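Local coordinates for putative aspartyl-tRNA synthetase (Leishmania major, PDB 6OD8), which probably catalyses the ATP-dependent attachment of L-aspartate to tRNA(Asp), as a class II aminoacyl-tRNA synthetase, at residues H323-L328 against M399-Y404; Y337-L342 against E359-K364; L436-E439 against T443-F446. All blocks are in the same frame, centred on the assembly; numbering follows the deposited sequence.

Interaction 1 (H323-L328 against M399-Y404); sequences HYYEVL and MLRINY
In the mixed sheet of this class II synthetase, strand 400-403 sends Arg401 across to the first turn of helix 325-342, where its guanidinium meets Leu328 and Tyr325. On the helix side Leu328 gives the larger share. Its methyl CD2 sits centrally over one face of the guanidinium, with Leu328 CD2 3.5 Å from Arg401 CZ, so an apolar branch covers the flat, poorly hydrated face of the cation and leaves its N-H groups to be used around the rim. Arg401 suits this place because it is long: with chi2, chi3 and chi4 all close to 180° the chain runs straight out from the strand, and its charged end reaches the helix. There NE forms a salt bridge with Glu332 and NH2 another with Asp329, both farther along that helix; two carboxylates would be expected to stabilise the buried positive charge.

Arg401 NH1 also stands over one face of the Tyr325 ring, toward the rim, and the ring and guanidinium planes are 50° apart. Arg401 CZ is 5.5 Å from the ring centroid of Tyr325, a weak cation-pi attraction at most. The tyrosine hydroxyl bonds to Asp449, and CE1 of His323 packs over the centre of the opposite face. His323 and Glu326 form a capping box at the start of the helix, in which His323 N donates to Glu326 OE2. The imidazole adds a capping bond nearly in its own plane, from Tyr325 N to His323 ND1, 2.9 Å long with an N-H...N angle of 167°.

Interaction 2 (Y337-L342 against E359-K364); sequences YIFERL and EPLVWK. With EDO (1,2-ethanediol), chain I.
Phe339 and Trp363 make the broadest contact here, CB and ring of the one lying against the two rings of the other. The methylene CB of Phe339 lies over the centre of the six-membered ring of Trp363, 3.4 Å from that centroid and almost on the ring normal, a CH-pi contact. The Phe339 ring then leans along the indole toward its five-membered ring, with Phe339 CD2 3.5 Å from Trp363 CG. Their planes are 54° apart, so the pair is neither a stack nor a T-shape. Trp363 holds CG between its backbone N and carbonyl carbon (chi1 68°), which lays the indole along the helix flank, and its CZ2 comes 3.7 Å from the backbone N of Glu340. A broad flat side chain suits this position, since it reaches both Phe339 CB and the backbone at Glu340 from a segment without regular structure.

Leu361 completes the first shell. Its CD2 lies over one face of the Phe339 ring, displaced toward the rim, 3.6 Å from Phe339 CZ. Outside this apolar patch the polar ends take over. Trp363 NE1 donates to Asn336, one turn earlier on the helix, which helps fix the rotation of the indole. A water bridges Glu340 OE1 and Lys364 NZ, linking charges whose atoms are 5.3 Å apart, and Lys364 NZ also bonds to the carbonyl of Asp396. Glu340 OE2 accepts a hydrogen bond from an ethanediol, probably a crystallisation additive.

Ile477 of strand 472-477 also touches both Phe339 and Leu361. The arrangement is plain helix-to-loop packing within the class II catalytic domain: the last turns of helix 325-342 are covered by the connection between helices 346-353 and 367-373.

Interaction 3 (L436-E439 against T443-F446); sequences LVKE and TDFF. With EDO (1,2-ethanediol), chain K.
The Phe446 ring receives Val437 CG2 over the centre of one face, 4.0 Å from the ring centroid and 9° off its normal, a CH-pi contact. The other branch of Val437 touches nearer the attachment of the ring, with CG1 3.7 Å from Phe446 CD2, so both methyls of the residue are used against one phenyl group. Phe446 also stacks with Phe476 of the adjoining strand 472-477. A beta-branched residue suits this point on the helix: its two methyls spread across the flat ring, and CG1, anti to the backbone N (chi1 165°), also packs beside Thr443 CG2.

This is a helix-turn-strand unit, in which helix 427-441 ends and the chain reverses within a few residues to enter strand 445-449. Lys438 CA approaches the carbonyl oxygen of Thr443 at 3.5 Å in a CA-H...O contact, while Thr443 N is buried here without a hydrogen-bond partner in the model.

At the outer margin Lys438 forms a salt bridge with Asp444. Its chain, bent at chi2 and chi4, passes the carbonyl oxygen of Thr443 and carries the ammonium group to the syn side of the carboxylate, where Lys438 NZ is 2.8 Å from Asp444 OD1 and 17° out of the carboxylate plane. A long, flexible side chain suits a charge that must reach past the backbone. The same oxygen accepts a second bond, from an ethanediol hydroxyl, with O2 of that molecule 2.7 Å from Asp444 OD1. Asp444 OD2 is taken by the backbone N of Val362, and the hydroxyl of Thr443 is hydrogen-bonded to the carbonyl oxygen of Val362.

In the fold
The three contacts adjoin one another, with centres 14 to 19 Å apart. Interactions 1 and 2 both use helix 325-342, one at its first turn and the other at its last, and they meet where Met399 CG lies 3.7 Å from Trp363 O. Interactions 1 and 3 share the large mixed sheet, in which strands 400-403 and 445-449 are neighbours; Leu400 CD2 packs 3.7 Å from Val437 CG1. Interactions 2 and 3 are joined through the backbone, with Val362 O 2.8 Å from Asp444 N in a probable hydrogen bond. All three lie in the class II synthetase domain, and an ethanediol also lies about 4 Å from the side chain of Arg401 in interaction 1.

Interaction 1 (H323-L328 against M399-Y404)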
loop_
_atom_site.group_PDB
_atom_site.type_symbol
_atom_site.label_atom_id
_atom_site.label_comp_id
_atom_site.label_asym_id
_atom_site.label_seq_id
_atom_site.Cartn_x
_atom_site.Cartn_y
_atom_site.Cartn_z
ATOM N N HIS A 323 25.971 -3.994 -10.905
ATOM C CA HIS A 323 25.461 -5.225 -11.500
ATOM C C HIS A 323 23.999 -5.428 -11.131
ATOM O O HIS A 323 23.579 -5.142 -10.006
ATOM C CB HIS A 323 26.286 -6.417 -11.010
ATOM C CG HIS A 323 26.279 -7.597 -11.929
ATOM N ND1 HIS A 323 25.187 -8.422 -12.075
ATOM C CD2 HIS A 323 27.258 -8.123 -12.712
ATOM C CE1 HIS A 323 25.473 -9.381 -12.942
ATOM N NE2 HIS A 323 26.730 -9.234 -13.330
ATOM N N TYR A 324 23.234 -5.982 -12.073
ATOM C CA TYR A 324 21.857 -6.303 -11.743
ATOM C C TYR A 324 21.733 -7.429 -10.728
ATOM O O TYR A 324 20.636 -7.612 -10.194
ATOM C CB TYR A 324 21.062 -6.661 -13.005
ATOM C CG TYR A 324 21.361 -8.030 -13.572
ATOM C CD1 TYR A 324 20.544 -9.120 -13.271
ATOM C CD2 TYR A 324 22.447 -8.233 -14.424
ATOM C CE1 TYR A 324 20.798 -10.372 -13.791
ATOM C CE2 TYR A 324 22.709 -9.478 -14.949
ATOM C CZ TYR A 324 21.888 -10.544 -14.636
ATOM O OH TYR A 324 22.152 -11.786 -15.174
ATOM N N TYR A 325 22.802 -8.196 -10.444
ATOM C CA TYR A 325 22.733 -9.131 -9.325
ATOM C C TYR A 325 22.451 -8.418 -8.006
ATOM O O TYR A 325 21.995 -9.061 -7.060
ATOM C CB TYR A 325 24.029 -9.954 -9.188
ATOM C CG TYR A 325 24.202 -11.009 -10.267
ATOM C CD1 TYR A 325 25.437 -11.603 -10.494
ATOM C CD2 TYR A 325 23.126 -11.404 -11.067
ATOM C CE1 TYR A 325 25.597 -12.551 -11.498
ATOM C CE2 TYR A 325 23.276 -12.368 -12.069
ATOM C CZ TYR A 325 24.518 -12.932 -12.273
ATOM O OH TYR A 325 24.687 -13.886 -13.254
ATOM N N GLU A 326 22.714 -7.104 -7.919
ATOM C CA GLU A 326 22.325 -6.362 -6.724
ATOM C C GLU A 326 20.809 -6.328 -6.572
ATOM O O GLU A 326 20.287 -6.373 -5.447
ATOM C CB GLU A 326 22.891 -4.943 -6.789
ATOM C CG GLU A 326 24.407 -4.935 -6.834
ATOM C CD GLU A 326 24.974 -3.569 -7.189
ATOM O OE1 GLU A 326 24.432 -2.548 -6.711
ATOM O OE2 GLU A 326 25.965 -3.532 -7.935
ATOM N N VAL A 327 20.095 -6.222 -7.703
ATOM C CA VAL A 327 18.633 -6.296 -7.728
ATOM C C VAL A 327 18.158 -7.692 -7.356
ATOM O O VAL A 327 17.244 -7.868 -6.540
ATOM C CB VAL A 327 18.099 -5.901 -9.115
ATOM C CG1 VAL A 327 16.557 -6.045 -9.139
ATOM C CG2 VAL A 327 18.531 -4.484 -9.473
ATOM N N LEU A 328 18.764 -8.706 -7.971
ATOM C CA LEU A 328 18.405 -10.080 -7.688
ATOM C C LEU A 328 18.695 -10.440 -6.233
ATOM O O LEU A 328 17.921 -11.174 -5.605
ATOM C CB LEU A 328 19.171 -10.993 -8.668
ATOM C CG LEU A 328 19.025 -12.488 -8.466
ATOM C CD1 LEU A 328 17.542 -12.867 -8.606
ATOM C CD2 LEU A 328 19.899 -13.212 -9.505
ATOM N N MET A 399 18.953 -20.129 -2.262
ATOM C CA MET A 399 17.966 -19.971 -3.323
ATOM C C MET A 399 18.612 -20.161 -4.692
ATOM O O MET A 399 19.589 -19.478 -5.031
ATOM C CB MET A 399 17.271 -18.614 -3.191
ATOM C CG MET A 399 16.344 -18.637 -1.970
ATOM S SD MET A 399 15.707 -17.007 -1.478
ATOM C CE MET A 399 14.458 -16.807 -2.682
ATOM N N LEU A 400 18.036 -21.079 -5.475
ATOM C CA LEU A 400 18.663 -21.609 -6.688
ATOM C C LEU A 400 18.613 -20.631 -7.866
ATOM O O LEU A 400 17.563 -20.069 -8.182
ATOM C CB LEU A 400 17.971 -22.914 -7.080
ATOM C CG LEU A 400 18.542 -23.675 -8.263
ATOM C CD1 LEU A 400 19.851 -24.257 -7.782
ATOM C CD2 LEU A 400 17.561 -24.775 -8.661
ATOM N N ARG A 401 19.755 -20.473 -8.538
ATOM C CA ARG A 401 19.901 -19.684 -9.758
ATOM C C ARG A 401 20.472 -20.609 -10.820
ATOM O O ARG A 401 21.438 -21.319 -10.543
ATOM C CB ARG A 401 20.862 -18.504 -9.558
ATOM C CG ARG A 401 20.518 -17.567 -8.425
ATOM C CD ARG A 401 21.522 -16.421 -8.352
ATOM N NE ARG A 401 21.236 -15.516 -7.234
ATOM C CZ ARG A 401 21.946 -14.426 -6.961
ATOM N NH1 ARG A 401 22.980 -14.098 -7.733
ATOM N NH2 ARG A 401 21.625 -13.668 -5.913
ATOM N N ILE A 402 19.862 -20.629 -12.011
ATOM C CA ILE A 402 20.372 -21.387 -13.152
ATOM C C ILE A 402 20.420 -20.429 -14.331
ATOM O O ILE A 402 19.439 -19.731 -14.610
ATOM C CB ILE A 402 19.511 -22.625 -13.492
ATOM C CG1 ILE A 402 19.360 -23.537 -12.271
ATOM C CG2 ILE A 402 20.138 -23.435 -14.656
ATOM C CD1 ILE A 402 18.457 -24.738 -12.519
ATOM N N ASN A 403 21.568 -20.375 -14.991
ATOM C CA ASN A 403 21.682 -19.609 -16.224
ATOM C C ASN A 403 20.671 -20.111 -17.253
ATOM O O ASN A 403 20.422 -21.317 -17.370
ATOM C CB ASN A 403 23.109 -19.734 -16.762
ATOM C CG ASN A 403 23.252 -19.145 -18.127
ATOM O OD1 ASN A 403 23.105 -19.836 -19.134
ATOM N ND2 ASN A 403 23.531 -17.859 -18.182
ATOM N N TYR A 404 20.096 -19.171 -18.008
ATOM C CA TYR A 404 19.098 -19.490 -19.020
ATOM C C TYR A 404 19.582 -20.574 -19.990
ATOM O O TYR A 404 18.819 -21.481 -20.356
ATOM C CB TYR A 404 18.730 -18.214 -19.786
ATOM C CG TYR A 404 17.568 -18.378 -20.735
ATOM C CD1 TYR A 404 16.277 -18.101 -20.319
ATOM C CD2 TYR A 404 17.764 -18.797 -22.058
ATOM C CE1 TYR A 404 15.203 -18.245 -21.175
ATOM C CE2 TYR A 404 16.692 -18.942 -22.930
ATOM C CZ TYR A 404 15.416 -18.668 -22.480
ATOM O OH TYR A 404 14.331 -18.807 -23.320
#

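Interaction 2 (Y337-L342 against E359-K364)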
loop_
_atom_site.group_PDB
_atom_site.type_symbol
_atom_site.label_atom_id
_atom_site.label_comp_id
_atom_site.label_asym_id
_atom_site.label_seq_id
_atom_site.Cartn_x
_atom_site.Cartn_y
_atom_site.Cartn_z
ATOM N N TYR A 337 12.296 -13.493 3.122
ATOM C CA TYR A 337 11.661 -12.853 4.271
ATOM C C TYR A 337 10.166 -13.141 4.302
ATOM O O TYR A 337 9.605 -13.492 5.348
ATOM C CB TYR A 337 11.926 -11.346 4.181
ATOM C CG TYR A 337 11.357 -10.468 5.283
ATOM C CD1 TYR A 337 12.151 -10.072 6.356
ATOM C CD2 TYR A 337 10.057 -9.972 5.208
ATOM C CE1 TYR A 337 11.650 -9.225 7.359
ATOM C CE2 TYR A 337 9.543 -9.133 6.210
ATOM C CZ TYR A 337 10.346 -8.766 7.283
ATOM O OH TYR A 337 9.850 -7.927 8.279
ATOM N N ILE A 338 9.500 -12.972 3.158
ATOM C CA ILE A 338 8.054 -13.175 3.080
ATOM C C ILE A 338 7.703 -14.627 3.394
ATOM O O ILE A 338 6.845 -14.908 4.239
ATOM C CB ILE A 338 7.529 -12.736 1.700
ATOM C CG1 ILE A 338 7.664 -11.216 1.553
ATOM C CG2 ILE A 338 6.072 -13.176 1.470
ATOM C CD1 ILE A 338 7.345 -10.675 0.157
ATOM N N PHE A 339 8.362 -15.567 2.720
ATOM C CA PHE A 339 8.040 -16.982 2.878
ATOM C C PHE A 339 8.289 -17.448 4.300
ATOM O O PHE A 339 7.522 -18.250 4.852
ATOM C CB PHE A 339 8.897 -17.828 1.910
ATOM C CG PHE A 339 8.536 -17.667 0.459
ATOM C CD1 PHE A 339 7.252 -17.325 0.083
ATOM C CD2 PHE A 339 9.495 -17.894 -0.540
ATOM C CE1 PHE A 339 6.917 -17.195 -1.254
ATOM C CE2 PHE A 339 9.174 -17.778 -1.875
ATOM C CZ PHE A 339 7.876 -17.416 -2.241
ATOM N N GLU A 340 9.382 -16.985 4.901
ATOM C CA GLU A 340 9.677 -17.379 6.276
ATOM C C GLU A 340 8.608 -16.885 7.245
ATOM O O GLU A 340 8.252 -17.595 8.194
ATOM C CB GLU A 340 11.060 -16.851 6.652
ATOM C CG GLU A 340 11.397 -16.813 8.110
ATOM C CD GLU A 340 12.736 -16.116 8.346
ATOM O OE1 GLU A 340 13.662 -16.315 7.520
ATOM O OE2 GLU A 340 12.849 -15.355 9.338
ATOM N N ARG A 341 8.055 -15.702 6.999
ATOM C CA ARG A 341 7.025 -15.181 7.892
ATOM C C ARG A 341 5.644 -15.760 7.573
ATOM O O ARG A 341 4.856 -16.026 8.489
ATOM C CB ARG A 341 7.038 -13.651 7.828
ATOM C CG ARG A 341 8.176 -13.134 8.710
ATOM C CD ARG A 341 8.544 -11.698 8.500
ATOM N NE ARG A 341 9.710 -11.382 9.336
ATOM C CZ ARG A 341 10.950 -11.819 9.108
ATOM N NH1 ARG A 341 11.219 -12.596 8.057
ATOM N NH2 ARG A 341 11.928 -11.487 9.945
ATOM N N LEU A 342 5.341 -15.994 6.292
ATOM C CA LEU A 342 4.069 -16.637 5.962
ATOM C C LEU A 342 3.963 -18.004 6.608
ATOM O O LEU A 342 2.871 -18.418 7.016
ATOM C CB LEU A 342 3.888 -16.759 4.450
ATOM C CG LEU A 342 3.593 -15.478 3.641
ATOM C CD1 LEU A 342 3.493 -15.869 2.170
ATOM C CD2 LEU A 342 2.316 -14.702 4.120
ATOM N N GLU A 359 0.855 -28.999 -0.775
ATOM C CA GLU A 359 2.120 -29.243 -0.088
ATOM C C GLU A 359 2.815 -27.909 0.156
ATOM O O GLU A 359 2.920 -27.095 -0.780
ATOM C CB GLU A 359 3.028 -30.177 -0.903
ATOM N N PRO A 360 3.265 -27.638 1.388
ATOM C CA PRO A 360 3.938 -26.360 1.674
ATOM C C PRO A 360 5.097 -26.111 0.721
ATOM O O PRO A 360 5.846 -27.026 0.363
ATOM C CB PRO A 360 4.437 -26.534 3.114
ATOM C CG PRO A 360 3.511 -27.531 3.712
ATOM C CD PRO A 360 3.088 -28.454 2.603
ATOM N N LEU A 361 5.238 -24.852 0.321
ATOM C CA LEU A 361 6.282 -24.467 -0.617
ATOM C C LEU A 361 7.658 -24.718 -0.020
ATOM O O LEU A 361 7.911 -24.409 1.151
ATOM C CB LEU A 361 6.147 -22.991 -0.971
ATOM C CG LEU A 361 6.962 -22.498 -2.166
ATOM C CD1 LEU A 361 6.233 -22.966 -3.414
ATOM C CD2 LEU A 361 7.097 -20.952 -2.138
ATOM N N VAL A 362 8.541 -25.284 -0.836
ATOM C CA VAL A 362 9.966 -25.379 -0.532
ATOM C C VAL A 362 10.661 -24.358 -1.418
ATOM O O VAL A 362 10.542 -24.424 -2.644
ATOM C CB VAL A 362 10.504 -26.793 -0.776
ATOM C CG1 VAL A 362 12.010 -26.847 -0.515
ATOM C CG2 VAL A 362 9.768 -27.806 0.120
ATOM N N TRP A 363 11.345 -23.385 -0.806
ATOM C CA TRP A 363 12.034 -22.367 -1.587
ATOM C C TRP A 363 13.553 -22.412 -1.432
ATOM O O TRP A 363 14.243 -21.684 -2.141
ATOM C CB TRP A 363 11.496 -20.956 -1.245
ATOM C CG TRP A 363 11.798 -20.415 0.136
ATOM C CD1 TRP A 363 12.789 -19.544 0.479
ATOM C CD2 TRP A 363 11.062 -20.677 1.337
ATOM N NE1 TRP A 363 12.723 -19.254 1.825
ATOM C CE2 TRP A 363 11.690 -19.961 2.379
ATOM C CE3 TRP A 363 9.946 -21.464 1.635
ATOM C CZ2 TRP A 363 11.224 -19.992 3.692
ATOM C CZ3 TRP A 363 9.492 -21.507 2.947
ATOM C CH2 TRP A 363 10.131 -20.775 3.955
ATOM N N LYS A 364 14.077 -23.245 -0.534
ATOM C CA LYS A 364 15.510 -23.378 -0.284
ATOM C C LYS A 364 15.993 -24.763 -0.679
ATOM O O LYS A 364 15.335 -25.769 -0.375
ATOM C CB LYS A 364 15.851 -23.175 1.200
ATOM C CG LYS A 364 15.435 -21.841 1.811
ATOM C CD LYS A 364 16.069 -21.676 3.192
ATOM C CE LYS A 364 15.598 -20.405 3.868
ATOM N NZ LYS A 364 16.431 -20.086 5.067
HETATM C C1 EDO I . 9.071 -14.484 11.768
HETATM O O1 EDO I . 9.995 -13.856 12.663
HETATM C C2 EDO I . 9.580 -15.870 11.396
HETATM O O2 EDO I . 10.993 -15.821 11.183
HETATM O O HOH W 1 14.081 -18.243 5.919
#

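Interaction 3 (L436-E439 against T443-F446)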
loop_
_atom_site.group_PDB
_atom_site.type_symbol
_atom_site.label_atom_id
_atom_site.label_comp_id
_atom_site.label_asym_id
_atom_site.label_seq_id
_atom_site.Cartn_x
_atom_site.Cartn_y
_atom_site.Cartn_z
ATOM N N LEU A 436 11.401 -30.407 -13.674
ATOM C CA LEU A 436 12.785 -30.881 -13.728
ATOM C C LEU A 436 13.622 -30.284 -12.602
ATOM O O LEU A 436 14.462 -30.975 -12.009
ATOM C CB LEU A 436 13.408 -30.549 -15.091
ATOM C CG LEU A 436 12.805 -31.282 -16.292
ATOM C CD1 LEU A 436 13.330 -30.753 -17.643
ATOM C CD2 LEU A 436 13.106 -32.764 -16.168
ATOM N N VAL A 437 13.412 -28.998 -12.300
ATOM C CA VAL A 437 14.133 -28.356 -11.205
ATOM C C VAL A 437 13.731 -28.963 -9.867
ATOM O O VAL A 437 14.580 -29.202 -8.997
ATOM C CB VAL A 437 13.903 -26.834 -11.239
ATOM C CG1 VAL A 437 14.335 -26.193 -9.909
ATOM C CG2 VAL A 437 14.667 -26.225 -12.428
ATOM N N LYS A 438 12.435 -29.230 -9.677
ATOM C CA LYS A 438 12.001 -29.819 -8.414
ATOM C C LYS A 438 12.599 -31.206 -8.234
ATOM O O LYS A 438 13.081 -31.552 -7.147
ATOM C CB LYS A 438 10.472 -29.862 -8.351
ATOM C CG LYS A 438 9.882 -30.473 -7.063
ATOM C CD LYS A 438 10.178 -29.643 -5.833
ATOM C CE LYS A 438 9.502 -30.237 -4.577
ATOM N NZ LYS A 438 8.008 -30.239 -4.694
ATOM N N GLU A 439 12.609 -32.003 -9.305
ATOM C CA GLU A 439 13.108 -33.366 -9.215
ATOM C C GLU A 439 14.614 -33.401 -8.988
ATOM O O GLU A 439 15.101 -34.230 -8.217
ATOM C CB GLU A 439 12.721 -34.138 -10.475
ATOM C CG GLU A 439 11.208 -34.310 -10.612
ATOM C CD GLU A 439 10.788 -35.046 -11.879
ATOM O OE1 GLU A 439 11.644 -35.250 -12.771
ATOM O OE2 GLU A 439 9.592 -35.418 -11.973
ATOM N N THR A 443 13.482 -28.098 -5.052
ATOM C CA THR A 443 12.931 -26.807 -4.685
ATOM C C THR A 443 11.814 -26.411 -5.642
ATOM O O THR A 443 11.835 -26.755 -6.829
ATOM C CB THR A 443 14.003 -25.705 -4.650
ATOM O OG1 THR A 443 13.400 -24.478 -4.221
ATOM C CG2 THR A 443 14.639 -25.519 -6.020
ATOM N N ASP A 444 10.822 -25.710 -5.089
ATOM C CA ASP A 444 9.688 -25.146 -5.814
ATOM C C ASP A 444 9.930 -23.713 -6.270
ATOM O O ASP A 444 9.032 -23.121 -6.879
ATOM C CB ASP A 444 8.415 -25.140 -4.935
ATOM C CG ASP A 444 7.999 -26.524 -4.471
ATOM O OD1 ASP A 444 7.957 -27.464 -5.291
ATOM O OD2 ASP A 444 7.694 -26.662 -3.269
ATOM N N PHE A 445 11.116 -23.149 -5.995
ATOM C CA PHE A 445 11.433 -21.749 -6.260
ATOM C C PHE A 445 12.813 -21.649 -6.893
ATOM O O PHE A 445 13.770 -22.211 -6.358
ATOM C CB PHE A 445 11.420 -20.936 -4.965
ATOM C CG PHE A 445 11.586 -19.447 -5.181
ATOM C CD1 PHE A 445 10.477 -18.631 -5.322
ATOM C CD2 PHE A 445 12.844 -18.876 -5.274
ATOM C CE1 PHE A 445 10.612 -17.262 -5.527
ATOM C CE2 PHE A 445 12.979 -17.511 -5.489
ATOM C CZ PHE A 445 11.868 -16.708 -5.617
ATOM N N PHE A 446 12.937 -20.908 -7.991
ATOM C CA PHE A 446 14.258 -20.757 -8.596
ATOM C C PHE A 446 14.237 -19.566 -9.543
ATOM O O PHE A 446 13.176 -19.085 -9.957
ATOM C CB PHE A 446 14.717 -22.036 -9.308
ATOM C CG PHE A 446 14.083 -22.259 -10.663
ATOM C CD1 PHE A 446 14.731 -21.853 -11.814
ATOM C CD2 PHE A 446 12.836 -22.872 -10.777
ATOM C CE1 PHE A 446 14.160 -22.060 -13.077
ATOM C CE2 PHE A 446 12.246 -23.048 -12.021
ATOM C CZ PHE A 446 12.912 -22.655 -13.166
HETATM C C1 EDO K . 7.281 -27.462 -9.979
HETATM O O1 EDO K . 6.612 -28.706 -10.200
HETATM C C2 EDO K . 7.783 -27.381 -8.553
HETATM O O2 EDO K . 6.700 -27.103 -7.659
#